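Side-chain contacts in extracellular solute-binding protein family 1 (PDB 5CI5), which probably serves as the sugar-capturing subunit of an ABC transporter and holds alpha-D-tagatopyranose in this crystal: residues 64-67 with 68-72; 230-233 with 234-238; 341-344 with 345-349. All blocks are in the same frame, centred on the assembly; numbering follows the deposited sequence.

How the contacts relate
All three contacts are local, made along a helix or at its end, and none touches another. Contacts 1 and 3 belong to the part of the fold built on the mixed sheet: the helix of contact 1 packs on strands 25-30 and 81-85, and that of contact 3 follows strand 339-340. Their centres are about 31 Å apart. Contact 1 is the nearer of these two to the bound tagatose, with the Tyr65 side chain about 9 Å from it against about 14 Å for Cys346. Contact 2 closes helix 220-234, with its centre about 33 Å from that of contact 1 and about 40 Å from that of contact 3, which lies across the chain's centre from it.

Contact 1: residues 64-67 with 68-72; sequences TYYD and KLVTA
Tyr66 lies with one face of its ring under the CG2 methyl of Val70, one helical turn later. Val70 CG2 stands 3.6 Å from the centroid of the Tyr66 ring and 16° off the ring normal, a CH-pi contact displaced a little toward the phenol end, where CZ is the nearest ring atom. Val70 reaches it because CG1 is anti to its backbone N (chi1 169°), which leaves CG2 beside that N and turned back to the preceding turn. Helix 89-95 closes over this pair: Trp89 meets the Tyr66 ring edge-to-face and Phe93 touches Val70.

On the buried flank Leu69 repeats the spacing against Tyr65. Its CB lies over one ring face, offset toward the rim, while CD2 comes within 3.8 Å of Tyr65 OH; that hydroxyl is held by a hydrogen bond to Phe83 O.

The exposed flank is polar. Asp67 O takes two bonds from Thr71, 2.7 Å from OG1 and 3.0 Å from N, arriving from opposite faces of the carbonyl plane. Lys68 folds back at its last torsion, putting NZ 3.1 Å from Thr64 OG1.

These i to i+4 pairs are those of an amphipathic helix, here helix 62-75, which packs on the parallel strands 25-30 and 81-85 of a solute-binding protein and carries the pocket residue Phe62 at its start.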
ATOM      1  N   THR A  64      10.724   2.654  -7.517  1.00 13.13           N
ATOM      2  CA  THR A  64      12.092   3.104  -7.220  1.00 14.65           C
ATOM      3  C   THR A  64      12.143   4.235  -6.206  1.00 11.71           C
ATOM      4  O   THR A  64      13.221   4.795  -5.954  1.00 12.14           O
ATOM      5  CB  THR A  64      12.842   3.568  -8.496  1.00 13.93           C
ATOM      6  OG1 THR A  64      12.165   4.666  -9.108  1.00 18.36           O
ATOM      7  CG2 THR A  64      12.940   2.432  -9.484  1.00 19.11           C
ATOM      8  N   TYR A  65      11.009   4.556  -5.580  1.00 11.75           N
ATOM      9  CA  TYR A  65      10.977   5.757  -4.755  1.00 10.92           C
ATOM     10  C   TYR A  65      11.769   5.589  -3.445  1.00 10.42           C
ATOM     11  O   TYR A  65      12.456   6.523  -3.030  1.00 10.03           O
ATOM     12  CB  TYR A  65       9.531   6.179  -4.471  1.00 10.24           C
ATOM     13  CG  TYR A  65       9.405   7.426  -3.604  1.00  9.21           C
ATOM     14  CD1 TYR A  65      10.167   8.560  -3.870  1.00  9.08           C
ATOM     15  CD2 TYR A  65       8.521   7.470  -2.522  1.00 10.21           C
ATOM     16  CE1 TYR A  65      10.044   9.709  -3.095  1.00 10.65           C
ATOM     17  CE2 TYR A  65       8.392   8.628  -1.729  1.00  8.40           C
ATOM     18  CZ  TYR A  65       9.177   9.727  -2.011  1.00 11.00           C
ATOM     19  OH  TYR A  65       9.086  10.868  -1.256  1.00 10.01           O
ATOM     20  N   TYR A  66      11.714   4.425  -2.806  1.00  9.04           N
ATOM     21  CA  TYR A  66      12.441   4.235  -1.546  1.00  9.81           C
ATOM     22  C   TYR A  66      13.927   4.510  -1.738  1.00 10.17           C
ATOM     23  O   TYR A  66      14.545   5.246  -0.985  1.00  9.30           O
ATOM     24  CB  TYR A  66      12.248   2.821  -1.010  1.00 10.27           C
ATOM     25  CG  TYR A  66      12.952   2.570   0.309  1.00  9.74           C
ATOM     26  CD1 TYR A  66      12.471   3.132   1.490  1.00  9.17           C
ATOM     27  CD2 TYR A  66      14.096   1.783   0.385  1.00 11.90           C
ATOM     28  CE1 TYR A  66      13.108   2.890   2.709  1.00  9.71           C
ATOM     29  CE2 TYR A  66      14.742   1.551   1.601  1.00  8.41           C
ATOM     30  CZ  TYR A  66      14.250   2.112   2.755  1.00 10.36           C
ATOM     31  OH  TYR A  66      14.911   1.866   3.954  1.00 13.81           O
ATOM     32  N   ASP A  67      14.492   3.903  -2.768  1.00 11.25           N
ATOM     33  CA  ASP A  67      15.921   4.041  -3.012  1.00 12.04           C
ATOM     34  C   ASP A  67      16.301   5.491  -3.302  1.00 12.34           C
ATOM     35  O   ASP A  67      17.329   5.961  -2.820  1.00 11.89           O
ATOM     36  CB  ASP A  67      16.351   3.133  -4.156  1.00 14.90           C
ATOM     37  CG  ASP A  67      16.325   1.658  -3.767  1.00 26.55           C
ATOM     38  OD1 ASP A  67      16.388   1.341  -2.552  1.00 21.68           O
ATOM     39  OD2 ASP A  67      16.227   0.815  -4.678  1.00 27.50           O
ATOM     40  N   LYS A  68      15.479   6.201  -4.065  1.00  9.94           N
ATOM     41  CA  LYS A  68      15.748   7.618  -4.320  1.00 11.60           C
ATOM     42  C   LYS A  68      15.647   8.466  -3.055  1.00 12.48           C
ATOM     43  O   LYS A  68      16.459   9.385  -2.827  1.00 11.47           O
ATOM     44  CB  LYS A  68      14.789   8.143  -5.381  1.00 11.33           C
ATOM     45  CG  LYS A  68      15.053   7.542  -6.759  1.00 13.31           C
ATOM     46  CD  LYS A  68      14.043   8.047  -7.792  1.00 20.67           C
ATOM     47  CE  LYS A  68      14.536   7.814  -9.224  1.00 31.75           C
ATOM     48  NZ  LYS A  68      14.735   6.384  -9.498  1.00 41.27           N
ATOM     49  N   LEU A  69      14.636   8.186  -2.238  1.00 12.20           N
ATOM     50  CA  LEU A  69      14.447   8.972  -1.025  1.00 12.29           C
ATOM     51  C   LEU A  69      15.595   8.707  -0.027  1.00 11.13           C
ATOM     52  O   LEU A  69      16.152   9.640   0.542  1.00 10.58           O
ATOM     53  CB  LEU A  69      13.070   8.681  -0.401  1.00 10.39           C
ATOM     54  CG  LEU A  69      12.730   9.488   0.861  1.00  9.09           C
ATOM     55  CD1 LEU A  69      12.907  11.009   0.626  1.00 11.08           C
ATOM     56  CD2 LEU A  69      11.303   9.160   1.344  1.00 10.09           C
ATOM     57  N   VAL A  70      15.968   7.445   0.143  1.00  8.09           N
ATOM     58  CA  VAL A  70      17.080   7.104   1.014  1.00 11.06           C
ATOM     59  C   VAL A  70      18.362   7.808   0.535  1.00 13.78           C
ATOM     60  O   VAL A  70      19.115   8.388   1.323  1.00 11.92           O
ATOM     61  CB  VAL A  70      17.306   5.582   1.076  1.00 12.34           C
ATOM     62  CG1 VAL A  70      18.630   5.260   1.763  1.00 16.66           C
ATOM     63  CG2 VAL A  70      16.160   4.919   1.823  1.00 12.31           C
ATOM     64  N   THR A  71      18.587   7.764  -0.771  1.00 11.35           N
ATOM     65  CA  THR A  71      19.772   8.398  -1.354  1.00 12.97           C
ATOM     66  C   THR A  71      19.851   9.866  -0.949  1.00 15.53           C
ATOM     67  O   THR A  71      20.901  10.371  -0.528  1.00 17.17           O
ATOM     68  CB  THR A  71      19.745   8.286  -2.896  1.00 15.81           C
ATOM     69  OG1 THR A  71      19.791   6.900  -3.265  1.00 20.09           O
ATOM     70  CG2 THR A  71      20.929   9.037  -3.531  1.00 18.21           C
ATOM     71  N   ALA A  72      18.720  10.549  -1.043  1.00 13.48           N
ATOM     72  CA  ALA A  72      18.662  11.960  -0.700  1.00 14.30           C
ATOM     73  C   ALA A  72      18.843  12.202   0.802  1.00 13.86           C
ATOM     74  O   ALA A  72      19.525  13.141   1.221  1.00 11.97           O
ATOM     75  CB  ALA A  72      17.349  12.547  -1.165  1.00 12.15           C
TER

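Contact 2: residues 230-233 with 234-238; sequences TDLA and KKYNV
Asp231 and Lys235 run side by side, pointing the same way, so that the lysine's aliphatic chain follows the carboxylate before its amine turns in. The bend comes at the last torsion (chi4 52°) and brings Lys235 NZ to 2.8 Å from Asp231 OD1, a salt bridge made on the syn side but 33° out of the carboxylate plane. The other oxygen serves Tyr236: a water donates to Asp231 OD2 at 2.8 Å and lies 2.9 Å from Tyr236 OH.

The tyrosine ring turns an edge toward the helix, with Leu232 N and CA near its plane, and its CE2 rests 3.7 Å from Asp231 CB. Leu232 lies by the same ring and meets Val238 with CD2, 3.9 Å from CG2, as the two side chains cross. Leu166 of helix 162-172 touches both Leu232 and Tyr236, which joins this helix end to its neighbour.

Behind the side chains the backbone unwinds. Asp231 O accepts from Lys235 N at 3.0 Å and from Tyr236 N at 2.9 Å, the second an i to i+5 bond. Leu232 O then receives Val238 N at 3.0 Å, six residues on and nearly straight, after Asn237 has left helical geometry with a positive phi.

Asp231 is thus engaged through its carbonyl and both carboxylate oxygens. Its negative charge is probably offset by the lysine on one side and eased by the water on the other, while its carbonyl holds the widened turn that ends helix 220-234.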
ATOM      1  N   THR A 230       2.235 -18.945  -4.445  1.00  8.03           N
ATOM      2  CA  THR A 230       3.050 -19.244  -5.625  1.00  7.92           C
ATOM      3  C   THR A 230       2.403 -20.302  -6.547  1.00  8.40           C
ATOM      4  O   THR A 230       2.573 -20.205  -7.765  1.00 10.32           O
ATOM      5  CB  THR A 230       4.461 -19.704  -5.243  1.00  8.18           C
ATOM      6  OG1 THR A 230       4.420 -20.863  -4.389  1.00 11.38           O
ATOM      7  CG2 THR A 230       5.212 -18.563  -4.546  1.00 11.26           C
ATOM      8  N   ASP A 231       1.657 -21.261  -5.991  1.00  7.97           N
ATOM      9  CA  ASP A 231       0.945 -22.243  -6.827  1.00 11.12           C
ATOM     10  C   ASP A 231      -0.051 -21.582  -7.790  1.00  9.34           C
ATOM     11  O   ASP A 231      -0.263 -22.071  -8.893  1.00  9.52           O
ATOM     12  CB  ASP A 231       0.182 -23.252  -5.972  1.00 11.21           C
ATOM     13  CG  ASP A 231       1.064 -24.377  -5.440  1.00 13.19           C
ATOM     14  OD1 ASP A 231       2.218 -24.510  -5.877  1.00 13.79           O
ATOM     15  OD2 ASP A 231       0.558 -25.150  -4.590  1.00 16.25           O
ATOM     16  N   LEU A 232      -0.692 -20.499  -7.362  1.00  9.57           N
ATOM     17  CA  LEU A 232      -1.621 -19.787  -8.222  1.00  8.84           C
ATOM     18  C   LEU A 232      -0.927 -19.364  -9.503  1.00 10.08           C
ATOM     19  O   LEU A 232      -1.503 -19.406 -10.589  1.00 11.45           O
ATOM     20  CB  LEU A 232      -2.211 -18.571  -7.499  1.00  8.90           C
ATOM     21  CG  LEU A 232      -3.274 -18.935  -6.472  1.00  7.14           C
ATOM     22  CD1 LEU A 232      -3.496 -17.772  -5.524  1.00 11.25           C
ATOM     23  CD2 LEU A 232      -4.592 -19.350  -7.103  1.00  7.78           C
ATOM     24  N   ALA A 233       0.331 -18.972  -9.373  1.00  8.15           N
ATOM     25  CA  ALA A 233       1.126 -18.609 -10.529  1.00 12.57           C
ATOM     26  C   ALA A 233       1.778 -19.815 -11.242  1.00 19.93           C
ATOM     27  O   ALA A 233       1.765 -19.853 -12.466  1.00 29.37           O
ATOM     28  CB  ALA A 233       2.178 -17.606 -10.126  1.00 13.76           C
ATOM     29  N   LYS A 234       2.312 -20.798 -10.510  1.00 10.11           N
ATOM     30  CA  LYS A 234       3.150 -21.866 -11.097  1.00 11.28           C
ATOM     31  C   LYS A 234       2.438 -23.148 -11.534  1.00 20.55           C
ATOM     32  O   LYS A 234       2.818 -23.774 -12.518  1.00 34.08           O
ATOM     33  CB  LYS A 234       4.213 -22.324 -10.100  1.00 14.32           C
ATOM     34  CG  LYS A 234       5.265 -21.327  -9.718  1.00 22.02           C
ATOM     35  CD  LYS A 234       6.195 -21.975  -8.655  1.00 18.93           C
ATOM     36  CE  LYS A 234       7.154 -23.002  -9.255  1.00 22.99           C
ATOM     37  NZ  LYS A 234       8.163 -23.503  -8.257  1.00 23.64           N
ATOM     38  N   LYS A 235       1.492 -23.592 -10.729  1.00 15.20           N
ATOM     39  CA  LYS A 235       0.777 -24.845 -10.985  1.00 14.45           C
ATOM     40  C   LYS A 235      -0.565 -24.580 -11.651  1.00 13.07           C
ATOM     41  O   LYS A 235      -0.897 -25.142 -12.720  1.00 12.16           O
ATOM     42  CB  LYS A 235       0.536 -25.624  -9.673  1.00 15.72           C
ATOM     43  CG  LYS A 235       1.770 -26.160  -8.993  1.00 25.50           C
ATOM     44  CD  LYS A 235       1.345 -27.164  -7.905  1.00 20.94           C
ATOM     45  CE  LYS A 235       2.543 -27.803  -7.230  1.00 30.33           C
ATOM     46  NZ  LYS A 235       3.524 -26.799  -6.741  1.00 29.32           N
ATOM     47  N   TYR A 236      -1.347 -23.736 -11.004  1.00 12.47           N
ATOM     48  CA  TYR A 236      -2.705 -23.458 -11.450  1.00  9.82           C
ATOM     49  C   TYR A 236      -2.694 -22.525 -12.647  1.00 11.13           C
ATOM     50  O   TYR A 236      -3.641 -22.498 -13.421  1.00 10.60           O
ATOM     51  CB  TYR A 236      -3.536 -22.860 -10.299  1.00  7.18           C
ATOM     52  CG  TYR A 236      -3.657 -23.772  -9.094  1.00  8.22           C
ATOM     53  CD1 TYR A 236      -4.274 -25.021  -9.193  1.00 13.14           C
ATOM     54  CD2 TYR A 236      -3.175 -23.374  -7.852  1.00 10.11           C
ATOM     55  CE1 TYR A 236      -4.399 -25.843  -8.094  1.00 12.92           C
ATOM     56  CE2 TYR A 236      -3.291 -24.193  -6.738  1.00 13.43           C
ATOM     57  CZ  TYR A 236      -3.903 -25.429  -6.860  1.00 15.02           C
ATOM     58  OH  TYR A 236      -4.000 -26.243  -5.742  1.00 15.03           O
ATOM     59  N   ASN A 237      -1.618 -21.750 -12.788  1.00  9.68           N
ATOM     60  CA  ASN A 237      -1.443 -20.866 -13.946  1.00 10.22           C
ATOM     61  C   ASN A 237      -2.640 -19.953 -14.178  1.00  9.77           C
ATOM     62  O   ASN A 237      -3.190 -19.933 -15.282  1.00 13.57           O
ATOM     63  CB  ASN A 237      -1.184 -21.697 -15.204  1.00 12.21           C
ATOM     64  CG  ASN A 237      -0.698 -20.863 -16.361  1.00 21.00           C
ATOM     65  OD1 ASN A 237      -0.053 -19.826 -16.181  1.00 20.56           O
ATOM     66  ND2 ASN A 237      -1.011 -21.313 -17.562  1.00 24.40           N
ATOM     67  N   VAL A 238      -3.037 -19.187 -13.158  1.00 10.33           N
ATOM     68  CA  VAL A 238      -4.150 -18.245 -13.298  1.00  8.56           C
ATOM     69  C   VAL A 238      -3.714 -16.775 -13.331  1.00  7.54           C
ATOM     70  O   VAL A 238      -4.547 -15.872 -13.404  1.00  9.11           O
ATOM     71  CB  VAL A 238      -5.187 -18.428 -12.174  1.00  8.65           C
ATOM     72  CG1 VAL A 238      -5.848 -19.795 -12.310  1.00 10.42           C
ATOM     73  CG2 VAL A 238      -4.571 -18.233 -10.800  1.00  8.28           C
TER
HETATM   74  O   HOH W   1      -1.405 -27.099  -4.924  1.00 32.57           O

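Contact 3: residues 341-344 with 345-349; sequences TRMD and VCKKS
The N-terminal turn of helix 343-348 is the setting, with Arg342 at the N-cap position and touching Val345 across the turn. Arg342 O receives Cys346 N at 3.2 Å, the first of the helical bonds. The arginine side chain bends at chi3 (70°) and lays its guanidinium side-on to the Asp344 carboxylate in a two-pronged salt bridge: Arg342 NE meets Asp344 OD1 at 3.0 Å and NH2 meets OD2 at 2.9 Å. Both oxygens use their syn lone pairs, and both lie close to the guanidinium plane, so the two flat groups are nearly coplanar. Asp344 can present itself this way because its CG sits between the backbone N and the carbonyl carbon (chi1 51°), which also brings OD1 to 2.8 Å from Val345 N, a weak, bent hydrogen bond. Cutting Asp344 back to an alanine would probably leave Arg342 NE without its mate and the guanidinium freer to turn, with less negative charge to balance it.

Val345 CG2 fills the angle beside this pair, 4.0 Å from Arg342 CD. On another side of the helix selenomethionine Met343 and Lys347 lie alongside, with Met343 CB 3.8 Å from Lys347 CE. At the far end Ser349 OG gives a 2.8 Å bond to Val345 O, which also accepts Ser349 N.

Arg342 NH1 also meets Thr323 O. With Asp344 on NE and NH2 and Glu110 on NH1, the arginine's charge is probably balanced by two carboxylates, and Asp344, second residue of the helix, probably also interacts favourably with the positive end of the helix dipole.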
ATOM      1  N   THR A 341      -6.901  10.131   5.625  1.00  9.59           N
ATOM      2  CA  THR A 341      -6.500   9.857   7.002  1.00  8.82           C
ATOM      3  C   THR A 341      -7.371  10.604   8.021  1.00  9.86           C
ATOM      4  O   THR A 341      -7.334  10.261   9.186  1.00  9.59           O
ATOM      5  CB  THR A 341      -5.043  10.230   7.244  1.00  9.74           C
ATOM      6  OG1 THR A 341      -4.841  11.622   6.957  1.00  9.25           O
ATOM      7  CG2 THR A 341      -4.154   9.374   6.361  1.00  7.46           C
ATOM      8  N   ARG A 342      -8.135  11.605   7.576  1.00  8.38           N
ATOM      9  CA  ARG A 342      -9.062  12.338   8.453  1.00  6.49           C
ATOM     10  C   ARG A 342     -10.433  11.656   8.553  1.00  9.60           C
ATOM     11  O   ARG A 342     -11.101  11.431   7.544  1.00 10.61           O
ATOM     12  CB  ARG A 342      -9.292  13.761   7.955  1.00  8.23           C
ATOM     13  CG  ARG A 342      -8.072  14.696   7.937  1.00 12.55           C
ATOM     14  CD  ARG A 342      -8.491  16.066   7.414  1.00 11.86           C
ATOM     15  NE  ARG A 342      -9.347  16.724   8.408  1.00 10.66           N
ATOM     16  CZ  ARG A 342      -8.994  17.716   9.212  1.00 11.34           C
ATOM     17  NH1 ARG A 342      -7.786  18.265   9.159  1.00 13.37           N
ATOM     18  NH2 ARG A 342      -9.883  18.175  10.089  1.00 13.03           N
HETATM   19  N   MSE A 343     -10.858  11.399   9.785  1.00  8.42           N
HETATM   20  CA  MSE A 343     -12.148  10.778  10.073  1.00  9.01           C
HETATM   21  C   MSE A 343     -13.296  11.669   9.609  1.00 11.83           C
HETATM   22  O   MSE A 343     -14.230  11.183   8.970  1.00 12.98           O
HETATM   23  CB  MSE A 343     -12.286  10.490  11.562  1.00  9.88           C
HETATM   24  CG  MSE A 343     -11.403   9.376  12.016  1.00  8.82           C
HETATM   25 SE   MSE A 343     -11.802   8.792  13.816  0.71 15.09          SE
HETATM   26  CE  MSE A 343     -11.042  10.299  14.744  1.00 19.88           C
ATOM     27  N   ASP A 344     -13.215  12.970   9.900  1.00  9.68           N
ATOM     28  CA  ASP A 344     -14.324  13.856   9.541  1.00 11.47           C
ATOM     29  C   ASP A 344     -14.556  13.871   8.021  1.00 15.15           C
ATOM     30  O   ASP A 344     -15.701  13.832   7.599  1.00 12.80           O
ATOM     31  CB  ASP A 344     -14.143  15.274  10.096  1.00 14.75           C
ATOM     32  CG  ASP A 344     -12.784  15.917   9.787  1.00 15.22           C
ATOM     33  OD1 ASP A 344     -11.964  15.370   9.002  1.00 13.14           O
ATOM     34  OD2 ASP A 344     -12.557  17.027  10.344  1.00 14.43           O
ATOM     35  N   VAL A 345     -13.508  13.855   7.194  1.00 11.86           N
ATOM     36  CA  VAL A 345     -13.717  13.776   5.751  1.00 11.29           C
ATOM     37  C   VAL A 345     -14.332  12.444   5.319  1.00 12.04           C
ATOM     38  O   VAL A 345     -15.221  12.404   4.442  1.00 11.98           O
ATOM     39  CB  VAL A 345     -12.392  14.008   4.999  1.00  9.63           C
ATOM     40  CG1 VAL A 345     -12.570  13.857   3.526  1.00  9.86           C
ATOM     41  CG2 VAL A 345     -11.863  15.389   5.307  1.00 17.19           C
ATOM     42  N   CYS A 346     -13.854  11.349   5.908  1.00  9.13           N
ATOM     43  CA  CYS A 346     -14.405  10.040   5.595  1.00 13.49           C
ATOM     44  C   CYS A 346     -15.900   9.990   5.898  1.00 14.38           C
ATOM     45  O   CYS A 346     -16.667   9.386   5.154  1.00 13.30           O
ATOM     46  CB  CYS A 346     -13.688   8.953   6.389  1.00 12.42           C
ATOM     47  SG  CYS A 346     -11.993   8.588   5.797  1.00 11.70           S
ATOM     48  N   LYS A 347     -16.300  10.645   6.984  1.00 13.23           N
ATOM     49  CA  LYS A 347     -17.650  10.533   7.509  1.00 13.43           C
ATOM     50  C   LYS A 347     -18.586  11.523   6.827  1.00 14.38           C
ATOM     51  O   LYS A 347     -19.782  11.248   6.666  1.00 16.70           O
ATOM     52  CB  LYS A 347     -17.663  10.770   9.019  1.00 15.96           C
ATOM     53  CG  LYS A 347     -16.950   9.687   9.833  1.00 12.30           C
ATOM     54  CD  LYS A 347     -16.659  10.174  11.233  1.00 11.07           C
ATOM     55  CE  LYS A 347     -15.844   9.155  12.033  1.00 12.25           C
ATOM     56  NZ  LYS A 347     -15.563   9.697  13.403  1.00 13.82           N
ATOM     57  N   LYS A 348     -18.043  12.673   6.452  1.00 14.75           N
ATOM     58  CA  LYS A 348     -18.860  13.781   5.947  1.00 17.14           C
ATOM     59  C   LYS A 348     -18.914  13.800   4.434  1.00 16.60           C
ATOM     60  O   LYS A 348     -19.824  14.399   3.873  1.00 19.33           O
ATOM     61  CB  LYS A 348     -18.349  15.118   6.460  1.00 15.79           C
ATOM     62  CG  LYS A 348     -18.568  15.294   7.972  1.00 16.47           C
ATOM     63  CD  LYS A 348     -18.201  16.689   8.432  1.00 26.90           C
ATOM     64  CE  LYS A 348     -18.413  16.887   9.919  1.00 37.65           C
ATOM     65  NZ  LYS A 348     -19.722  16.354  10.381  1.00 40.87           N
ATOM     66  N   SER A 349     -17.944  13.151   3.781  1.00 16.10           N
ATOM     67  CA  SER A 349     -17.952  13.038   2.329  1.00 15.62           C
ATOM     68  C   SER A 349     -19.001  12.023   1.905  1.00 18.03           C
ATOM     69  O   SER A 349     -19.645  11.384   2.739  1.00 19.16           O
ATOM     70  CB  SER A 349     -16.583  12.623   1.783  1.00 15.90           C
ATOM     71  OG  SER A 349     -16.304  11.270   2.122  1.00 15.19           O
TER